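Local coordinates for protein ATP-dependent DNA helicase (Mycobacterium smegmatis, PDB 5V9X) that uses ATP hydrolysis to move 3'-to-5' along a single DNA strand and unwind RNA:DNA hybrids, at residues 684-689 / 700-705; 750-755 / 853-858; 38-43 / 122-127. One frame throughout, in Å; residues are numbered along the deposited sequence.

Contact 1: residues 684-689 / 700-705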
ATOM      1  N   THR A 684      13.447  14.552 -21.799  1.00 67.67           N
ATOM      2  CA  THR A 684      12.792  14.801 -23.079  1.00 70.67           C
ATOM      3  C   THR A 684      11.424  14.134 -23.084  1.00 68.37           C
ATOM      4  O   THR A 684      11.330  12.908 -22.971  1.00 64.37           O
ATOM      5  CB  THR A 684      13.630  14.280 -24.256  1.00 74.51           C
ATOM      6  OG1 THR A 684      13.530  12.852 -24.322  1.00 87.28           O
ATOM      7  CG2 THR A 684      15.095  14.660 -24.101  1.00 70.50           C
ATOM      8  N   PHE A 685      10.371  14.938 -23.213  1.00 66.15           N
ATOM      9  CA  PHE A 685       9.038  14.428 -23.493  1.00 59.24           C
ATOM     10  C   PHE A 685       8.837  14.362 -25.002  1.00 62.35           C
ATOM     11  O   PHE A 685       9.424  15.140 -25.757  1.00 65.34           O
ATOM     12  CB  PHE A 685       7.951  15.315 -22.876  1.00 55.13           C
ATOM     13  CG  PHE A 685       7.952  15.347 -21.369  1.00 53.14           C
ATOM     14  CD1 PHE A 685       8.722  14.464 -20.632  1.00 52.99           C
ATOM     15  CD2 PHE A 685       7.161  16.264 -20.691  1.00 50.64           C
ATOM     16  CE1 PHE A 685       8.711  14.504 -19.249  1.00 54.66           C
ATOM     17  CE2 PHE A 685       7.144  16.306 -19.312  1.00 48.92           C
ATOM     18  CZ  PHE A 685       7.918  15.426 -18.589  1.00 53.03           C
ATOM     19  N   VAL A 686       7.997  13.428 -25.438  1.00 60.35           N
ATOM     20  CA  VAL A 686       7.684  13.262 -26.854  1.00 62.37           C
ATOM     21  C   VAL A 686       6.180  13.403 -27.036  1.00 62.82           C
ATOM     22  O   VAL A 686       5.401  12.677 -26.406  1.00 60.57           O
ATOM     23  CB  VAL A 686       8.172  11.912 -27.399  1.00 60.69           C
ATOM     24  CG1 VAL A 686       7.660  11.707 -28.818  1.00 55.39           C
ATOM     25  CG2 VAL A 686       9.690  11.846 -27.365  1.00 63.63           C
ATOM     26  N   VAL A 687       5.777  14.328 -27.900  1.00 61.17           N
ATOM     27  CA  VAL A 687       4.384  14.485 -28.293  1.00 62.22           C
ATOM     28  C   VAL A 687       4.219  13.822 -29.654  1.00 66.23           C
ATOM     29  O   VAL A 687       4.797  14.269 -30.651  1.00 62.47           O
ATOM     30  CB  VAL A 687       3.968  15.961 -28.325  1.00 60.57           C
ATOM     31  CG1 VAL A 687       2.575  16.101 -28.904  1.00 54.62           C
ATOM     32  CG2 VAL A 687       4.026  16.545 -26.921  1.00 61.01           C
ATOM     33  N   GLU A 688       3.436  12.748 -29.695  1.00 69.38           N
ATOM     34  CA  GLU A 688       3.268  11.932 -30.888  1.00 64.75           C
ATOM     35  C   GLU A 688       1.856  12.105 -31.422  1.00 67.61           C
ATOM     36  O   GLU A 688       0.890  12.067 -30.653  1.00 68.30           O
ATOM     37  CB  GLU A 688       3.548  10.460 -30.578  1.00 56.95           C
ATOM     38  CG  GLU A 688       3.267   9.518 -31.728  1.00 56.21           C
ATOM     39  CD  GLU A 688       3.716   8.104 -31.432  1.00 59.46           C
ATOM     40  OE1 GLU A 688       4.309   7.882 -30.355  1.00 59.87           O
ATOM     41  OE2 GLU A 688       3.477   7.217 -32.275  1.00 62.12           O
ATOM     42  N   ARG A 689       1.739  12.292 -32.733  1.00 74.00           N
ATOM     43  CA  ARG A 689       0.453  12.526 -33.369  1.00 77.79           C
ATOM     44  C   ARG A 689       0.271  11.583 -34.550  1.00 80.99           C
ATOM     45  O   ARG A 689       1.216  11.317 -35.299  1.00 83.17           O
ATOM     46  CB  ARG A 689       0.322  13.980 -33.837  1.00 82.59           C
ATOM     47  CG  ARG A 689      -1.045  14.328 -34.399  1.00 91.41           C
ATOM     48  CD  ARG A 689      -1.143  15.786 -34.824  1.00 98.87           C
ATOM     49  NE  ARG A 689      -0.070  16.173 -35.738  1.00101.41           N
ATOM     50  CZ  ARG A 689       1.003  16.868 -35.375  1.00 98.24           C
ATOM     51  NH1 ARG A 689       1.145  17.259 -34.116  1.00 98.34           N
ATOM     52  NH2 ARG A 689       1.933  17.176 -36.269  1.00 94.85           N
ATOM     53  N   ILE A 700      -0.565  12.129 -28.395  1.00 66.22           N
ATOM     54  CA  ILE A 700      -0.125  11.429 -27.195  1.00 61.79           C
ATOM     55  C   ILE A 700       1.081  12.154 -26.618  1.00 61.09           C
ATOM     56  O   ILE A 700       2.053  12.423 -27.334  1.00 63.50           O
ATOM     57  CB  ILE A 700       0.217   9.960 -27.499  1.00 56.84           C
ATOM     58  CG1 ILE A 700      -1.032   9.207 -27.960  1.00 52.99           C
ATOM     59  CG2 ILE A 700       0.822   9.294 -26.277  1.00 52.75           C
ATOM     60  CD1 ILE A 700      -0.760   7.789 -28.398  1.00 48.64           C
ATOM     61  N   LEU A 701       1.016  12.475 -25.329  1.00 59.04           N
ATOM     62  CA  LEU A 701       2.161  13.007 -24.603  1.00 58.77           C
ATOM     63  C   LEU A 701       2.889  11.847 -23.940  1.00 58.90           C
ATOM     64  O   LEU A 701       2.279  11.075 -23.196  1.00 61.30           O
ATOM     65  CB  LEU A 701       1.732  14.034 -23.556  1.00 55.09           C
ATOM     66  CG  LEU A 701       2.820  14.461 -22.565  1.00 52.09           C
ATOM     67  CD1 LEU A 701       4.015  15.073 -23.287  1.00 50.12           C
ATOM     68  CD2 LEU A 701       2.262  15.425 -21.528  1.00 48.67           C
ATOM     69  N   HIS A 702       4.180  11.717 -24.220  1.00 56.40           N
ATOM     70  CA  HIS A 702       5.002  10.672 -23.630  1.00 56.12           C
ATOM     71  C   HIS A 702       5.837  11.261 -22.501  1.00 58.22           C
ATOM     72  O   HIS A 702       6.579  12.227 -22.709  1.00 61.35           O
ATOM     73  CB  HIS A 702       5.909  10.034 -24.679  1.00 59.33           C
ATOM     74  CG  HIS A 702       5.190   9.172 -25.672  1.00 60.03           C
ATOM     75  ND1 HIS A 702       4.385   9.690 -26.662  1.00 61.84           N
ATOM     76  CD2 HIS A 702       5.171   7.829 -25.837  1.00 60.15           C
ATOM     77  CE1 HIS A 702       3.897   8.704 -27.392  1.00 60.13           C
ATOM     78  NE2 HIS A 702       4.357   7.563 -26.911  1.00 61.23           N
ATOM     79  N   SER A 703       5.715  10.674 -21.311  1.00 55.87           N
ATOM     80  CA  SER A 703       6.395  11.133 -20.105  1.00 48.27           C
ATOM     81  C   SER A 703       6.303  10.049 -19.043  1.00 47.79           C
ATOM     82  O   SER A 703       5.228   9.476 -18.840  1.00 55.51           O
ATOM     83  CB  SER A 703       5.776  12.434 -19.590  1.00 48.98           C
ATOM     84  OG  SER A 703       6.011  12.598 -18.201  1.00 49.58           O
ATOM     85  N   PRO A 704       7.395   9.737 -18.346  1.00 45.97           N
ATOM     86  CA  PRO A 704       7.369   8.664 -17.346  1.00 45.41           C
ATOM     87  C   PRO A 704       6.979   9.095 -15.941  1.00 54.20           C
ATOM     88  O   PRO A 704       6.969   8.244 -15.046  1.00 59.50           O
ATOM     89  CB  PRO A 704       8.823   8.179 -17.369  1.00 41.92           C
ATOM     90  CG  PRO A 704       9.599   9.430 -17.607  1.00 41.92           C
ATOM     91  CD  PRO A 704       8.750  10.293 -18.515  1.00 45.53           C
ATOM     92  N   TYR A 705       6.624  10.365 -15.731  1.00 52.72           N
ATOM     93  CA  TYR A 705       6.565  10.942 -14.390  1.00 52.05           C
ATOM     94  C   TYR A 705       5.337  10.528 -13.588  1.00 53.46           C
ATOM     95  O   TYR A 705       4.994  11.190 -12.603  1.00 62.88           O
ATOM     96  CB  TYR A 705       6.634  12.469 -14.481  1.00 51.91           C
ATOM     97  CG  TYR A 705       8.034  12.984 -14.690  1.00 53.33           C
ATOM     98  CD1 TYR A 705       8.898  13.148 -13.616  1.00 55.52           C
ATOM     99  CD2 TYR A 705       8.500  13.298 -15.960  1.00 50.65           C
ATOM    100  CE1 TYR A 705      10.184  13.618 -13.798  1.00 53.17           C
ATOM    101  CE2 TYR A 705       9.784  13.767 -16.151  1.00 48.10           C
ATOM    102  CZ  TYR A 705      10.622  13.924 -15.068  1.00 48.39           C
ATOM    103  OH  TYR A 705      11.902  14.391 -15.251  1.00 49.20           O
TER
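The carbonyl oxygen of V686 takes two N-H groups from H702: the backbone amide, with H702 N 2.7 Å from V686 O, and, more weakly, the ring nitrogen ND1 at 3.2 Å from the same oxygen. The imidazole is brought beside this carbonyl because CG of H702 stands anti to its carbonyl carbon (chi1 -71°). The second bond is bent, 135° at the hydrogen, but may help to set the rotation of the ring. Next to ND1, CE1 of H702 is approached obliquely by E688 OE1, a loose contact and not a hydrogen bond; the acid's own hydrogen bonds go to S864 and T860. E688 and I700 exchange two nearly straight backbone bonds, E688 N to I700 O at 2.8 Å and I700 N to E688 O at 2.7 Å. These are neighbouring antiparallel strands of a beta hairpin, 684-691 and 697-702, within the mixed sheet of the DEAD/H-associated region. On the face that carries V687 and L701, V687 CG2 packs against L701 CD1 at 3.9 Å. Beyond the V686-H702 pair the chain passes across one face of the F685 ring, with S703 CB over its centre as a CH-pi contact, while Y705 meets F685 rim to rim, their planes 68° apart. S703 OG is hydrogen-bonded to H710 of helix 707-725.

Contact 2: residues 750-755 / 853-858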
ATOM      1  N   PRO A 750      -3.552  20.551 -32.728  1.00100.78           N
ATOM      2  CA  PRO A 750      -2.757  19.338 -32.948  1.00102.02           C
ATOM      3  C   PRO A 750      -1.348  19.414 -32.358  1.00101.16           C
ATOM      4  O   PRO A 750      -0.570  18.475 -32.531  1.00102.32           O
ATOM      5  CB  PRO A 750      -2.689  19.247 -34.477  1.00101.67           C
ATOM      6  CG  PRO A 750      -3.940  19.902 -34.942  1.00100.44           C
ATOM      7  CD  PRO A 750      -4.218  21.010 -33.960  1.00100.44           C
ATOM      8  N   GLY A 751      -1.033  20.503 -31.654  1.00 97.13           N
ATOM      9  CA  GLY A 751       0.328  20.802 -31.267  1.00 93.41           C
ATOM     10  C   GLY A 751       0.703  20.343 -29.860  1.00 89.78           C
ATOM     11  O   GLY A 751      -0.116  19.856 -29.086  1.00 88.00           O
ATOM     12  N   ALA A 752       1.989  20.522 -29.547  1.00 90.90           N
ATOM     13  CA  ALA A 752       2.546  20.143 -28.255  1.00 80.52           C
ATOM     14  C   ALA A 752       2.432  21.236 -27.206  1.00 83.19           C
ATOM     15  O   ALA A 752       2.582  20.945 -26.015  1.00 82.22           O
ATOM     16  CB  ALA A 752       4.019  19.761 -28.403  1.00 73.12           C
ATOM     17  N   ASP A 753       2.190  22.483 -27.614  1.00 89.25           N
ATOM     18  CA  ASP A 753       1.928  23.543 -26.649  1.00 91.30           C
ATOM     19  C   ASP A 753       0.658  23.292 -25.849  1.00 87.49           C
ATOM     20  O   ASP A 753       0.429  23.976 -24.846  1.00 87.14           O
ATOM     21  CB  ASP A 753       1.833  24.892 -27.365  1.00 97.73           C
ATOM     22  CG  ASP A 753       3.069  25.206 -28.186  1.00105.47           C
ATOM     23  OD1 ASP A 753       3.252  24.577 -29.251  1.00106.72           O
ATOM     24  OD2 ASP A 753       3.859  26.079 -27.769  1.00108.68           O
ATOM     25  N   LEU A 754      -0.163  22.328 -26.274  1.00 78.33           N
ATOM     26  CA  LEU A 754      -1.374  21.980 -25.540  1.00 72.03           C
ATOM     27  C   LEU A 754      -1.054  21.521 -24.123  1.00 68.69           C
ATOM     28  O   LEU A 754      -1.795  21.824 -23.180  1.00 64.25           O
ATOM     29  CB  LEU A 754      -2.133  20.894 -26.304  1.00 68.25           C
ATOM     30  CG  LEU A 754      -3.383  20.272 -25.682  1.00 65.38           C
ATOM     31  CD1 LEU A 754      -4.438  21.330 -25.417  1.00 66.74           C
ATOM     32  CD2 LEU A 754      -3.928  19.187 -26.594  1.00 65.68           C
ATOM     33  N   PHE A 755       0.050  20.798 -23.949  1.00 67.91           N
ATOM     34  CA  PHE A 755       0.413  20.258 -22.645  1.00 64.74           C
ATOM     35  C   PHE A 755       1.214  21.229 -21.789  1.00 71.04           C
ATOM     36  O   PHE A 755       1.256  21.060 -20.566  1.00 72.67           O
ATOM     37  CB  PHE A 755       1.211  18.962 -22.819  1.00 60.89           C
ATOM     38  CG  PHE A 755       0.509  17.923 -23.648  1.00 65.38           C
ATOM     39  CD1 PHE A 755      -0.467  17.111 -23.087  1.00 65.16           C
ATOM     40  CD2 PHE A 755       0.822  17.757 -24.988  1.00 68.98           C
ATOM     41  CE1 PHE A 755      -1.117  16.155 -23.852  1.00 67.67           C
ATOM     42  CE2 PHE A 755       0.176  16.802 -25.756  1.00 69.29           C
ATOM     43  CZ  PHE A 755      -0.795  16.000 -25.187  1.00 66.77           C
ATOM     44  N   LEU A 853      13.846  20.777 -19.710  1.00 64.30           N
ATOM     45  CA  LEU A 853      13.098  19.586 -20.098  1.00 61.50           C
ATOM     46  C   LEU A 853      12.668  19.781 -21.546  1.00 67.52           C
ATOM     47  O   LEU A 853      11.796  20.609 -21.833  1.00 68.27           O
ATOM     48  CB  LEU A 853      11.895  19.360 -19.180  1.00 63.81           C
ATOM     49  CG  LEU A 853      11.424  17.918 -18.944  1.00 63.83           C
ATOM     50  CD1 LEU A 853      10.386  17.881 -17.835  1.00 61.83           C
ATOM     51  CD2 LEU A 853      10.865  17.284 -20.209  1.00 62.24           C
ATOM     52  N   ARG A 854      13.292  19.036 -22.453  1.00 75.46           N
ATOM     53  CA  ARG A 854      12.996  19.157 -23.871  1.00 77.37           C
ATOM     54  C   ARG A 854      11.606  18.606 -24.181  1.00 74.68           C
ATOM     55  O   ARG A 854      11.045  17.799 -23.434  1.00 74.01           O
ATOM     56  CB  ARG A 854      14.046  18.411 -24.698  1.00 85.24           C
ATOM     57  CG  ARG A 854      14.286  18.977 -26.091  1.00 93.39           C
ATOM     58  CD  ARG A 854      14.818  17.907 -27.040  1.00 96.22           C
ATOM     59  NE  ARG A 854      15.829  17.053 -26.421  1.00 97.22           N
ATOM     60  CZ  ARG A 854      16.427  16.038 -27.037  1.00 97.24           C
ATOM     61  NH1 ARG A 854      16.120  15.749 -28.293  1.00 96.46           N
ATOM     62  NH2 ARG A 854      17.335  15.312 -26.398  1.00 98.62           N
ATOM     63  N   ILE A 855      11.048  19.062 -25.300  1.00 72.05           N
ATOM     64  CA  ILE A 855       9.797  18.536 -25.837  1.00 70.48           C
ATOM     65  C   ILE A 855       9.953  18.408 -27.344  1.00 74.95           C
ATOM     66  O   ILE A 855      10.506  19.298 -27.999  1.00 78.07           O
ATOM     67  CB  ILE A 855       8.590  19.426 -25.475  1.00 62.63           C
ATOM     68  CG1 ILE A 855       8.309  19.355 -23.976  1.00 59.46           C
ATOM     69  CG2 ILE A 855       7.351  19.007 -26.257  1.00 58.95           C
ATOM     70  CD1 ILE A 855       7.115  20.157 -23.549  1.00 60.11           C
ATOM     71  N   VAL A 856       9.477  17.295 -27.893  1.00 75.34           N
ATOM     72  CA  VAL A 856       9.635  16.982 -29.308  1.00 71.53           C
ATOM     73  C   VAL A 856       8.269  16.651 -29.890  1.00 71.46           C
ATOM     74  O   VAL A 856       7.547  15.806 -29.349  1.00 70.93           O
ATOM     75  CB  VAL A 856      10.614  15.811 -29.522  1.00 65.45           C
ATOM     76  CG1 VAL A 856      10.715  15.460 -30.997  1.00 66.29           C
ATOM     77  CG2 VAL A 856      11.986  16.151 -28.952  1.00 59.55           C
ATOM     78  N   GLU A 857       7.912  17.321 -30.986  1.00 71.14           N
ATOM     79  CA  GLU A 857       6.723  16.975 -31.753  1.00 65.64           C
ATOM     80  C   GLU A 857       7.117  16.042 -32.888  1.00 64.76           C
ATOM     81  O   GLU A 857       8.094  16.299 -33.600  1.00 68.18           O
ATOM     82  CB  GLU A 857       6.043  18.220 -32.325  1.00 69.67           C
ATOM     83  CG  GLU A 857       5.809  19.334 -31.333  1.00 80.66           C
ATOM     84  CD  GLU A 857       4.874  20.401 -31.873  1.00 88.86           C
ATOM     85  OE1 GLU A 857       3.985  20.057 -32.683  1.00 90.68           O
ATOM     86  OE2 GLU A 857       5.029  21.582 -31.495  1.00 89.59           O
ATOM     87  N   VAL A 858       6.357  14.967 -33.058  1.00 66.82           N
ATOM     88  CA  VAL A 858       6.576  14.026 -34.148  1.00 71.61           C
ATOM     89  C   VAL A 858       5.225  13.502 -34.611  1.00 72.46           C
ATOM     90  O   VAL A 858       4.318  13.282 -33.801  1.00 68.79           O
ATOM     91  CB  VAL A 858       7.515  12.873 -33.727  1.00 72.19           C
ATOM     92  CG1 VAL A 858       6.911  12.061 -32.586  1.00 76.66           C
ATOM     93  CG2 VAL A 858       7.848  11.981 -34.918  1.00 66.69           C
TER
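A752, in the loop that leads from strand 737-742 to helix 759-769, turns its methyl group toward strand 854-859, an edge strand of the five-stranded mixed sheet. The contact is loop-on-sheet packing near the surface of the DEAD/H-associated region. Its apolar part centres on that methyl: A752 CB lies 4.0 Å from I855 CG2 and 3.5 Å from E857 CG, so two residues on the same side of the strand receive it. The aliphatic stem of E857 does the work of an apolar side chain here, although its end is charged. I855 offers the branch CG2, which stands anti to its backbone N. V687 of the adjoining strand also touches A752, and I855 packs in addition on I848 of helix 838-849. The polar part is loose. The E857 carboxylate passes beside the backbone at G751 and A752, with OE1 3.7 Å from A752 N, too far for a hydrogen bond. Nearby, D753 brings a second acid up to it, a mild repulsion that solvent probably screens, since both residues are exposed. Their carboxylate planes stand 80° apart, with D753 OD1 4.1 Å from E857 OE2.

Contact 3: residues 38-43 / 122-127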
ATOM      1  N   ARG A  38      19.066 -14.464  29.084  1.00 54.48           N
ATOM      2  CA  ARG A  38      20.408 -14.404  28.519  1.00 56.46           C
ATOM      3  C   ARG A  38      20.900 -15.792  28.132  1.00 60.19           C
ATOM      4  O   ARG A  38      21.460 -15.980  27.045  1.00 61.06           O
ATOM      5  CB  ARG A  38      21.369 -13.751  29.515  1.00 61.20           C
ATOM      6  CG  ARG A  38      22.761 -13.502  28.962  1.00 64.86           C
ATOM      7  CD  ARG A  38      23.758 -13.141  30.057  1.00 69.43           C
ATOM      8  NE  ARG A  38      23.313 -12.013  30.875  1.00 69.75           N
ATOM      9  CZ  ARG A  38      22.995 -12.102  32.162  1.00 72.42           C
ATOM     10  NH1 ARG A  38      23.079 -13.267  32.789  1.00 75.33           N
ATOM     11  NH2 ARG A  38      22.602 -11.025  32.829  1.00 73.66           N
ATOM     12  N   GLU A  39      20.686 -16.784  29.004  1.00 62.36           N
ATOM     13  CA  GLU A  39      21.161 -18.130  28.708  1.00 59.14           C
ATOM     14  C   GLU A  39      20.418 -18.733  27.525  1.00 57.01           C
ATOM     15  O   GLU A  39      21.019 -19.439  26.708  1.00 60.73           O
ATOM     16  CB  GLU A  39      21.032 -19.037  29.934  1.00 59.14           C
ATOM     17  CG  GLU A  39      21.522 -20.462  29.676  1.00 62.75           C
ATOM     18  CD  GLU A  39      21.801 -21.241  30.946  1.00 71.27           C
ATOM     19  OE1 GLU A  39      20.854 -21.835  31.503  1.00 72.42           O
ATOM     20  OE2 GLU A  39      22.971 -21.258  31.387  1.00 75.27           O
ATOM     21  N   TRP A  40      19.114 -18.471  27.411  1.00 53.45           N
ATOM     22  CA  TRP A  40      18.370 -19.023  26.284  1.00 53.69           C
ATOM     23  C   TRP A  40      18.865 -18.450  24.963  1.00 54.88           C
ATOM     24  O   TRP A  40      19.187 -19.200  24.033  1.00 54.51           O
ATOM     25  CB  TRP A  40      16.872 -18.764  26.422  1.00 52.22           C
ATOM     26  CG  TRP A  40      16.212 -19.001  25.101  1.00 54.27           C
ATOM     27  CD1 TRP A  40      15.938 -20.209  24.533  1.00 49.88           C
ATOM     28  CD2 TRP A  40      15.808 -18.008  24.148  1.00 55.95           C
ATOM     29  NE1 TRP A  40      15.362 -20.032  23.299  1.00 51.10           N
ATOM     30  CE2 TRP A  40      15.274 -18.690  23.037  1.00 53.18           C
ATOM     31  CE3 TRP A  40      15.837 -16.610  24.132  1.00 54.92           C
ATOM     32  CZ2 TRP A  40      14.773 -18.023  21.921  1.00 49.41           C
ATOM     33  CZ3 TRP A  40      15.337 -15.949  23.024  1.00 50.57           C
ATOM     34  CH2 TRP A  40      14.810 -16.654  21.936  1.00 47.08           C
ATOM     35  N   PHE A  41      18.915 -17.118  24.856  1.00 53.76           N
ATOM     36  CA  PHE A  41      19.314 -16.492  23.600  1.00 58.27           C
ATOM     37  C   PHE A  41      20.705 -16.939  23.172  1.00 65.06           C
ATOM     38  O   PHE A  41      20.980 -17.048  21.971  1.00 69.37           O
ATOM     39  CB  PHE A  41      19.254 -14.967  23.726  1.00 59.77           C
ATOM     40  CG  PHE A  41      19.375 -14.243  22.411  1.00 57.30           C
ATOM     41  CD1 PHE A  41      20.618 -13.944  21.876  1.00 54.19           C
ATOM     42  CD2 PHE A  41      18.243 -13.864  21.710  1.00 54.80           C
ATOM     43  CE1 PHE A  41      20.729 -13.286  20.668  1.00 52.06           C
ATOM     44  CE2 PHE A  41      18.348 -13.201  20.499  1.00 54.48           C
ATOM     45  CZ  PHE A  41      19.594 -12.912  19.978  1.00 51.26           C
ATOM     46  N   THR A  42      21.589 -17.213  24.134  1.00 63.81           N
ATOM     47  CA  THR A  42      22.924 -17.692  23.796  1.00 59.96           C
ATOM     48  C   THR A  42      22.876 -19.100  23.212  1.00 58.51           C
ATOM     49  O   THR A  42      23.617 -19.416  22.275  1.00 58.58           O
ATOM     50  CB  THR A  42      23.824 -17.644  25.031  1.00 57.69           C
ATOM     51  OG1 THR A  42      24.022 -16.280  25.421  1.00 59.93           O
ATOM     52  CG2 THR A  42      25.176 -18.275  24.744  1.00 59.37           C
ATOM     53  N   THR A  43      22.003 -19.958  23.743  1.00 60.52           N
ATOM     54  CA  THR A  43      21.877 -21.312  23.219  1.00 60.44           C
ATOM     55  C   THR A  43      21.062 -21.378  21.935  1.00 60.42           C
ATOM     56  O   THR A  43      21.033 -22.435  21.294  1.00 67.30           O
ATOM     57  CB  THR A  43      21.245 -22.237  24.267  1.00 59.04           C
ATOM     58  OG1 THR A  43      19.907 -21.809  24.545  1.00 62.23           O
ATOM     59  CG2 THR A  43      22.056 -22.224  25.552  1.00 59.28           C
ATOM     60  N   THR A 122       9.113 -21.048  24.933  1.00 45.72           N
ATOM     61  CA  THR A 122       9.512 -22.422  25.233  1.00 49.93           C
ATOM     62  C   THR A 122      10.950 -22.493  25.741  1.00 47.16           C
ATOM     63  O   THR A 122      11.262 -23.321  26.608  1.00 45.49           O
ATOM     64  CB  THR A 122       9.337 -23.299  23.988  1.00 57.00           C
ATOM     65  OG1 THR A 122       7.946 -23.589  23.800  1.00 55.32           O
ATOM     66  CG2 THR A 122      10.124 -24.604  24.099  1.00 63.14           C
ATOM     67  N   GLY A 123      11.830 -21.628  25.229  1.00 47.54           N
ATOM     68  CA  GLY A 123      13.222 -21.652  25.650  1.00 49.65           C
ATOM     69  C   GLY A 123      13.430 -21.110  27.051  1.00 53.93           C
ATOM     70  O   GLY A 123      14.225 -21.658  27.823  1.00 57.11           O
ATOM     71  N   ILE A 124      12.735 -20.019  27.392  1.00 48.55           N
ATOM     72  CA  ILE A 124      12.794 -19.495  28.755  1.00 48.46           C
ATOM     73  C   ILE A 124      12.383 -20.573  29.745  1.00 51.47           C
ATOM     74  O   ILE A 124      13.016 -20.754  30.792  1.00 52.27           O
ATOM     75  CB  ILE A 124      11.906 -18.243  28.892  1.00 51.77           C
ATOM     76  CG1 ILE A 124      12.288 -17.175  27.861  1.00 48.81           C
ATOM     77  CG2 ILE A 124      11.996 -17.678  30.304  1.00 58.44           C
ATOM     78  CD1 ILE A 124      13.676 -16.643  28.024  1.00 50.65           C
ATOM     79  N   THR A 125      11.327 -21.319  29.413  1.00 52.83           N
ATOM     80  CA  THR A 125      10.850 -22.390  30.281  1.00 52.33           C
ATOM     81  C   THR A 125      11.903 -23.479  30.442  1.00 46.72           C
ATOM     82  O   THR A 125      12.165 -23.947  31.556  1.00 45.94           O
ATOM     83  CB  THR A 125       9.558 -22.975  29.711  1.00 56.71           C
ATOM     84  OG1 THR A 125       8.566 -21.944  29.618  1.00 57.00           O
ATOM     85  CG2 THR A 125       9.042 -24.110  30.588  1.00 42.18           C
ATOM     86  N   ARG A 126      12.506 -23.906  29.330  1.00 49.22           N
ATOM     87  CA  ARG A 126      13.539 -24.933  29.390  1.00 52.36           C
ATOM     88  C   ARG A 126      14.711 -24.484  30.253  1.00 61.42           C
ATOM     89  O   ARG A 126      15.236 -25.263  31.059  1.00 68.87           O
ATOM     90  CB  ARG A 126      14.005 -25.279  27.973  1.00 50.39           C
ATOM     91  CG  ARG A 126      14.856 -26.535  27.864  1.00 54.18           C
ATOM     92  CD  ARG A 126      16.335 -26.202  27.798  1.00 59.52           C
ATOM     93  NE  ARG A 126      16.639 -25.314  26.682  1.00 57.13           N
ATOM     94  CZ  ARG A 126      17.800 -24.688  26.520  1.00 60.95           C
ATOM     95  NH1 ARG A 126      18.772 -24.852  27.408  1.00 65.63           N
ATOM     96  NH2 ARG A 126      17.988 -23.896  25.474  1.00 60.77           N
ATOM     97  N   VAL A 127      15.124 -23.222  30.113  1.00 59.67           N
ATOM     98  CA  VAL A 127      16.248 -22.713  30.891  1.00 60.44           C
ATOM     99  C   VAL A 127      15.852 -22.525  32.352  1.00 60.51           C
ATOM    100  O   VAL A 127      16.617 -22.866  33.264  1.00 56.06           O
ATOM    101  CB  VAL A 127      16.770 -21.406  30.267  1.00 55.22           C
ATOM    102  CG1 VAL A 127      17.825 -20.772  31.155  1.00 56.88           C
ATOM    103  CG2 VAL A 127      17.332 -21.678  28.878  1.00 51.40           C
TER
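W40 and V127, the residues with the most surface buried here, meet where helix 35-44 crosses helix 118-130, through W40 CB and V127 CG2. The indole of W40 lies against the backbone of G123, its CD1 3.3 Å from G123 CA. G123, with no side chain, presents its CA directly to the indole. The axes of the 38-43 and 122-127 segments approach to 8.9 Å, at 115° between their N-to-C directions. With CG anti to the backbone N (chi1 165°), the indole is carried toward helix 118-130, and it also packs on L77 and L81 of helix 75-88. V127 spreads its two methyl groups between neighbours on the first helix: CG2 is 3.8 Å from W40 CB, while CG1 lies against the extended chain of E39, 3.8 Å from E39 CB. The E39 carboxylate oxygen OE1 is hydrogen-bonded to H131, a turn beyond V127. I124 CD1 comes near W40 CB, 4.2 Å away.

R126 supplies the polar link. Its chain bends at chi2 and chi3 and comes to T43 from the opposite direction; NH2 donates to T43 OG1 at 3.0 Å, with the oxygen close to the guanidinium plane. T43 OG1 in turn donates to W40 O, 2.8 Å away, so the threonine hydroxyl relays between the arginine and the helix backbone. F41, next along the helix, points away from this interface and touches the bound AMP-PNP. The chemistry thus implies a largely apolar joint, centred on W40 and G123, with charged and hydroxyl groups confined to its outer margin, joining helix 118-130 of the DEAD/DEAH-box, probably RecA-like, domain to the helix that carries a nucleotide-contacting residue.

How the contacts relate
Contacts 1 and 2 share one mixed sheet: strand 684-691 lies between 697-702, antiparallel to it, and 854-859, parallel to it, so the two centres lie only 8 Å apart. Contact 1 is fully buried and held mainly by backbone bonds between strands; contact 2, nearer the surface, relies on a methyl group and the stem of an acid, with like charges at its margin. Contact 3 lies about 62 Å from contact 1, centre to centre, on the opposite side of the chain's centre. It joins helices beside the nucleotide pocket and is partly buried, with an apolar middle and a polar rim.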